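Glucose-6-phosphate isomerase (Plasmodium falciparum, PDB 3QKI) probably catalyses the reversible interconversion of alpha-D-glucose 6-phosphate and beta-D-fructose 6-phosphate, the second step of glycolysis. Local coordinates at residues 375-385 and 441-452. Sequence-based numbering, arbitrary orientation.
Sequences NVAILPYFQNL and IPVELIGFKHSH
A377 and L379 are bracketed by the backbone of P442 to I446, making strands 375-380 and 443-448 parallel neighbours in one of the two SIS-type sheets of phosphoglucose isomerase; their axes run nearly parallel, 4.6 Å apart at closest approach. The ladder runs from A377 N to P442 O, E444 N to A377 O, L379 N to E444 O, weakly I446 N to L379 O, and Y381 N to I446 O (2.6 Å). After Y381 the two chains separate, and one water bridges them, donating to Y381 O and accepting from F448 N.

On the face of A377, V443, L379 and L445, methyl contacts dominate: L379 CD1 lies 3.7 Å from V443 CG1, and helix 428-437 packs over this layer. The other face carries E444, whose CG stands anti to the carbonyl carbon (chi1 -69°) and whose extended chain lies alongside I378, with E444 OE1 3.4 Å from I378 CD1. The buried E444 carboxylate is satisfied by a salt bridge from OE2 to R536 and a hydrogen bond between OE1 and Y533 OH, which probably stabilise its charge.

Where the two chains diverge, F382, F448 and H452 form an aromatic cluster. F448 presents its edge to one face of F382, F448 CD1 standing 3.4 Å above the F382 plane, while L385 CD1 meets the F448 rim. The F382 edge in turn points into the H452 face, with planes at 86° and F382 CZ over the imidazole centre. Two bonds limit rotation of that imidazole: NE2 pairs with L521 O, and ND1 accepts from N384, whose OD1 binds R233 of the second subunit, tying the cluster to the dimer interface. The N384 ND2 to H452 ND1 bond is 3.0 Å long, with the donor tilted 22° out of the imidazole plane.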
loop_
_atom_site.group_PDB
_atom_site.type_symbol
_atom_site.label_atom_id
_atom_site.label_comp_id
_atom_site.label_asym_id
_atom_site.label_seq_id
_atom_site.Cartn_x
_atom_site.Cartn_y
_atom_site.Cartn_z
ATOM N N ASN A 375 5.432 -1.676 14.364
ATOM C CA ASN A 375 4.884 -1.134 13.121
ATOM C C ASN A 375 5.136 0.351 13.030
ATOM O O ASN A 375 5.308 0.998 14.057
ATOM C CB ASN A 375 3.368 -1.378 13.037
ATOM C CG ASN A 375 2.985 -2.800 12.894
ATOM O OD1 ASN A 375 2.988 -3.363 11.815
ATOM N ND2 ASN A 375 2.667 -3.417 13.995
ATOM N N VAL A 376 5.150 0.892 11.796
ATOM C CA VAL A 376 5.256 2.326 11.526
ATOM C C VAL A 376 4.255 2.595 10.408
ATOM O O VAL A 376 4.326 1.939 9.360
ATOM C CB VAL A 376 6.676 2.825 11.096
ATOM C CG1 VAL A 376 6.639 4.304 10.687
ATOM C CG2 VAL A 376 7.726 2.585 12.174
ATOM N N ALA A 377 3.356 3.570 10.607
ATOM C CA ALA A 377 2.416 4.016 9.564
ATOM C C ALA A 377 2.963 5.314 8.951
ATOM O O ALA A 377 3.189 6.292 9.677
ATOM C CB ALA A 377 1.019 4.232 10.142
ATOM N N ILE A 378 3.204 5.306 7.626
ATOM C CA ILE A 378 3.713 6.460 6.869
ATOM C C ILE A 378 2.512 7.082 6.246
ATOM O O ILE A 378 1.891 6.488 5.354
ATOM C CB ILE A 378 4.769 6.077 5.813
ATOM C CG1 ILE A 378 6.011 5.414 6.456
ATOM C CG2 ILE A 378 5.157 7.311 4.957
ATOM C CD1 ILE A 378 6.909 6.317 7.487
ATOM N N LEU A 379 2.118 8.235 6.777
ATOM C CA LEU A 379 0.863 8.891 6.397
ATOM C C LEU A 379 1.022 10.330 5.893
ATOM O O LEU A 379 0.834 11.281 6.656
ATOM C CB LEU A 379 -0.134 8.800 7.563
ATOM C CG LEU A 379 -0.281 7.437 8.243
ATOM C CD1 LEU A 379 -1.027 7.586 9.550
ATOM C CD2 LEU A 379 -0.958 6.406 7.298
ATOM N N PRO A 380 1.391 10.503 4.612
ATOM C CA PRO A 380 1.508 11.868 4.073
ATOM C C PRO A 380 0.112 12.445 3.778
ATOM O O PRO A 380 -0.688 11.794 3.107
ATOM C CB PRO A 380 2.329 11.677 2.801
ATOM C CG PRO A 380 2.054 10.264 2.363
ATOM C CD PRO A 380 1.666 9.478 3.574
ATOM N N TYR A 381 -0.191 13.650 4.287
ATOM C CA TYR A 381 -1.479 14.318 4.018
ATOM C C TYR A 381 -1.297 15.116 2.707
ATOM O O TYR A 381 -1.258 16.347 2.689
ATOM C CB TYR A 381 -1.924 15.166 5.222
ATOM C CG TYR A 381 -2.705 14.322 6.203
ATOM C CD1 TYR A 381 -2.093 13.279 6.895
ATOM C CD2 TYR A 381 -4.079 14.484 6.350
ATOM C CE1 TYR A 381 -2.826 12.433 7.728
ATOM C CE2 TYR A 381 -4.825 13.642 7.182
ATOM C CZ TYR A 381 -4.197 12.601 7.849
ATOM O OH TYR A 381 -4.920 11.762 8.662
ATOM N N PHE A 382 -1.116 14.361 1.604
ATOM C CA PHE A 382 -0.804 14.890 0.287
ATOM C C PHE A 382 -0.944 13.743 -0.703
ATOM O O PHE A 382 -0.100 12.849 -0.741
ATOM C CB PHE A 382 0.646 15.455 0.270
ATOM C CG PHE A 382 0.879 16.634 -0.648
ATOM C CD1 PHE A 382 0.391 17.902 -0.324
ATOM C CD2 PHE A 382 1.589 16.482 -1.840
ATOM C CE1 PHE A 382 0.637 19.007 -1.168
ATOM C CE2 PHE A 382 1.822 17.587 -2.688
ATOM C CZ PHE A 382 1.361 18.839 -2.338
ATOM N N GLN A 383 -2.029 13.756 -1.496
ATOM C CA GLN A 383 -2.271 12.711 -2.485
ATOM C C GLN A 383 -1.102 12.490 -3.481
ATOM O O GLN A 383 -0.899 11.353 -3.905
ATOM C CB GLN A 383 -3.617 12.916 -3.191
ATOM C CG GLN A 383 -4.063 11.742 -4.077
ATOM C CD GLN A 383 -4.333 10.458 -3.322
ATOM O OE1 GLN A 383 -4.476 10.422 -2.104
ATOM N NE2 GLN A 383 -4.365 9.359 -4.032
ATOM N N ASN A 384 -0.313 13.548 -3.819
ATOM C CA ASN A 384 0.814 13.372 -4.736
ATOM C C ASN A 384 1.924 12.510 -4.156
ATOM O O ASN A 384 2.708 11.962 -4.905
ATOM C CB ASN A 384 1.273 14.689 -5.386
ATOM C CG ASN A 384 0.173 15.306 -6.223
ATOM O OD1 ASN A 384 -0.724 14.620 -6.698
ATOM N ND2 ASN A 384 0.176 16.611 -6.383
ATOM N N LEU A 385 1.919 12.311 -2.820
ATOM C CA LEU A 385 2.844 11.411 -2.134
ATOM C C LEU A 385 2.284 9.954 -2.061
ATOM O O LEU A 385 2.776 9.170 -1.266
ATOM C CB LEU A 385 3.240 11.972 -0.751
ATOM C CG LEU A 385 4.267 13.150 -0.795
ATOM C CD1 LEU A 385 4.521 13.687 0.600
ATOM C CD2 LEU A 385 5.592 12.723 -1.384
ATOM N N ILE A 441 -0.006 1.858 17.007
ATOM C CA ILE A 441 0.831 1.987 15.809
ATOM C C ILE A 441 1.414 3.409 15.715
ATOM O O ILE A 441 0.681 4.332 15.347
ATOM C CB ILE A 441 0.066 1.581 14.507
ATOM C CG1 ILE A 441 -0.295 0.069 14.552
ATOM C CG2 ILE A 441 0.920 1.887 13.246
ATOM C CD1 ILE A 441 -1.461 -0.158 14.166
ATOM N N PRO A 442 2.733 3.594 16.002
ATOM C CA PRO A 442 3.340 4.935 15.868
ATOM C C PRO A 442 3.174 5.442 14.436
ATOM O O PRO A 442 3.369 4.687 13.487
ATOM C CB PRO A 442 4.819 4.679 16.194
ATOM C CG PRO A 442 4.775 3.477 17.094
ATOM C CD PRO A 442 3.722 2.612 16.484
ATOM N N VAL A 443 2.772 6.691 14.282
ATOM C CA VAL A 443 2.526 7.269 12.965
ATOM C C VAL A 443 3.535 8.378 12.651
ATOM O O VAL A 443 4.033 9.058 13.557
ATOM C CB VAL A 443 1.053 7.741 12.752
ATOM C CG1 VAL A 443 0.045 6.621 12.965
ATOM C CG2 VAL A 443 0.685 8.954 13.609
ATOM N N GLU A 444 3.802 8.564 11.357
ATOM C CA GLU A 444 4.654 9.639 10.867
ATOM C C GLU A 444 3.786 10.379 9.840
ATOM O O GLU A 444 3.434 9.812 8.803
ATOM C CB GLU A 444 5.961 9.084 10.274
ATOM C CG GLU A 444 6.861 8.496 11.345
ATOM C CD GLU A 444 8.137 7.786 10.919
ATOM O OE1 GLU A 444 8.653 8.076 9.818
ATOM O OE2 GLU A 444 8.651 6.974 11.723
ATOM N N LEU A 445 3.334 11.581 10.219
ATOM C CA LEU A 445 2.462 12.446 9.418
ATOM C C LEU A 445 3.301 13.498 8.722
ATOM O O LEU A 445 4.184 14.107 9.351
ATOM C CB LEU A 445 1.366 13.107 10.270
ATOM C CG LEU A 445 0.520 12.208 11.223
ATOM C CD1 LEU A 445 -0.573 13.004 11.890
ATOM C CD2 LEU A 445 -0.134 11.088 10.498
ATOM N N ILE A 446 3.081 13.645 7.395
ATOM C CA ILE A 446 3.822 14.574 6.538
ATOM C C ILE A 446 2.805 15.498 5.891
ATOM O O ILE A 446 1.815 15.023 5.326
ATOM C CB ILE A 446 4.716 13.817 5.507
ATOM C CG1 ILE A 446 5.725 12.916 6.246
ATOM C CG2 ILE A 446 5.452 14.812 4.591
ATOM C CD1 ILE A 446 6.188 11.688 5.493
ATOM N N GLY A 447 2.994 16.803 6.072
ATOM C CA GLY A 447 2.067 17.794 5.551
ATOM C C GLY A 447 2.787 18.993 4.989
ATOM O O GLY A 447 3.970 19.207 5.298
ATOM N N PHE A 448 2.071 19.770 4.145
ATOM C CA PHE A 448 2.591 20.967 3.484
ATOM C C PHE A 448 1.683 22.152 3.712
ATOM O O PHE A 448 0.477 21.980 3.915
ATOM C CB PHE A 448 2.790 20.710 1.985
ATOM C CG PHE A 448 3.705 19.536 1.735
ATOM C CD1 PHE A 448 3.196 18.240 1.655
ATOM C CD2 PHE A 448 5.081 19.711 1.652
ATOM C CE1 PHE A 448 4.055 17.146 1.505
ATOM C CE2 PHE A 448 5.933 18.609 1.509
ATOM C CZ PHE A 448 5.411 17.338 1.421
ATOM N N LYS A 449 2.260 23.364 3.669
ATOM C CA LYS A 449 1.494 24.605 3.834
ATOM C C LYS A 449 0.715 24.944 2.583
ATOM O O LYS A 449 -0.344 25.573 2.672
ATOM C CB LYS A 449 2.439 25.764 4.181
ATOM C CG LYS A 449 2.907 25.746 5.638
ATOM C CD LYS A 449 3.940 26.864 5.906
ATOM C CE LYS A 449 3.337 28.250 5.672
ATOM N NZ LYS A 449 4.125 29.319 6.333
ATOM N N HIS A 450 1.208 24.490 1.426
ATOM C CA HIS A 450 0.606 24.784 0.125
ATOM C C HIS A 450 0.276 23.547 -0.659
ATOM O O HIS A 450 0.994 22.547 -0.600
ATOM C CB HIS A 450 1.524 25.710 -0.715
ATOM C CG HIS A 450 1.744 27.031 -0.054
ATOM N ND1 HIS A 450 2.840 27.265 0.770
ATOM C CD2 HIS A 450 0.934 28.116 -0.019
ATOM C CE1 HIS A 450 2.677 28.492 1.243
ATOM N NE2 HIS A 450 1.545 29.039 0.798
ATOM N N SER A 451 -0.767 23.665 -1.489
ATOM C CA SER A 451 -1.211 22.620 -2.398
ATOM C C SER A 451 -0.485 22.729 -3.757
ATOM O O SER A 451 0.021 23.797 -4.098
ATOM C CB SER A 451 -2.711 22.787 -2.658
ATOM O OG SER A 451 -3.185 21.747 -3.498
ATOM N N HIS A 452 -0.517 21.658 -4.572
ATOM C CA HIS A 452 -0.046 21.716 -5.963
ATOM C C HIS A 452 -1.230 22.183 -6.847
ATOM O O HIS A 452 -1.037 22.503 -8.011
ATOM C CB HIS A 452 0.445 20.335 -6.455
ATOM C CG HIS A 452 1.832 19.954 -5.994
ATOM N ND1 HIS A 452 2.310 18.662 -6.158
ATOM C CD2 HIS A 452 2.794 20.702 -5.393
ATOM C CE1 HIS A 452 3.534 18.666 -5.650
ATOM N NE2 HIS A 452 3.865 19.867 -5.168
HETATM O O HOH W 1 -0.400 18.794 2.988
#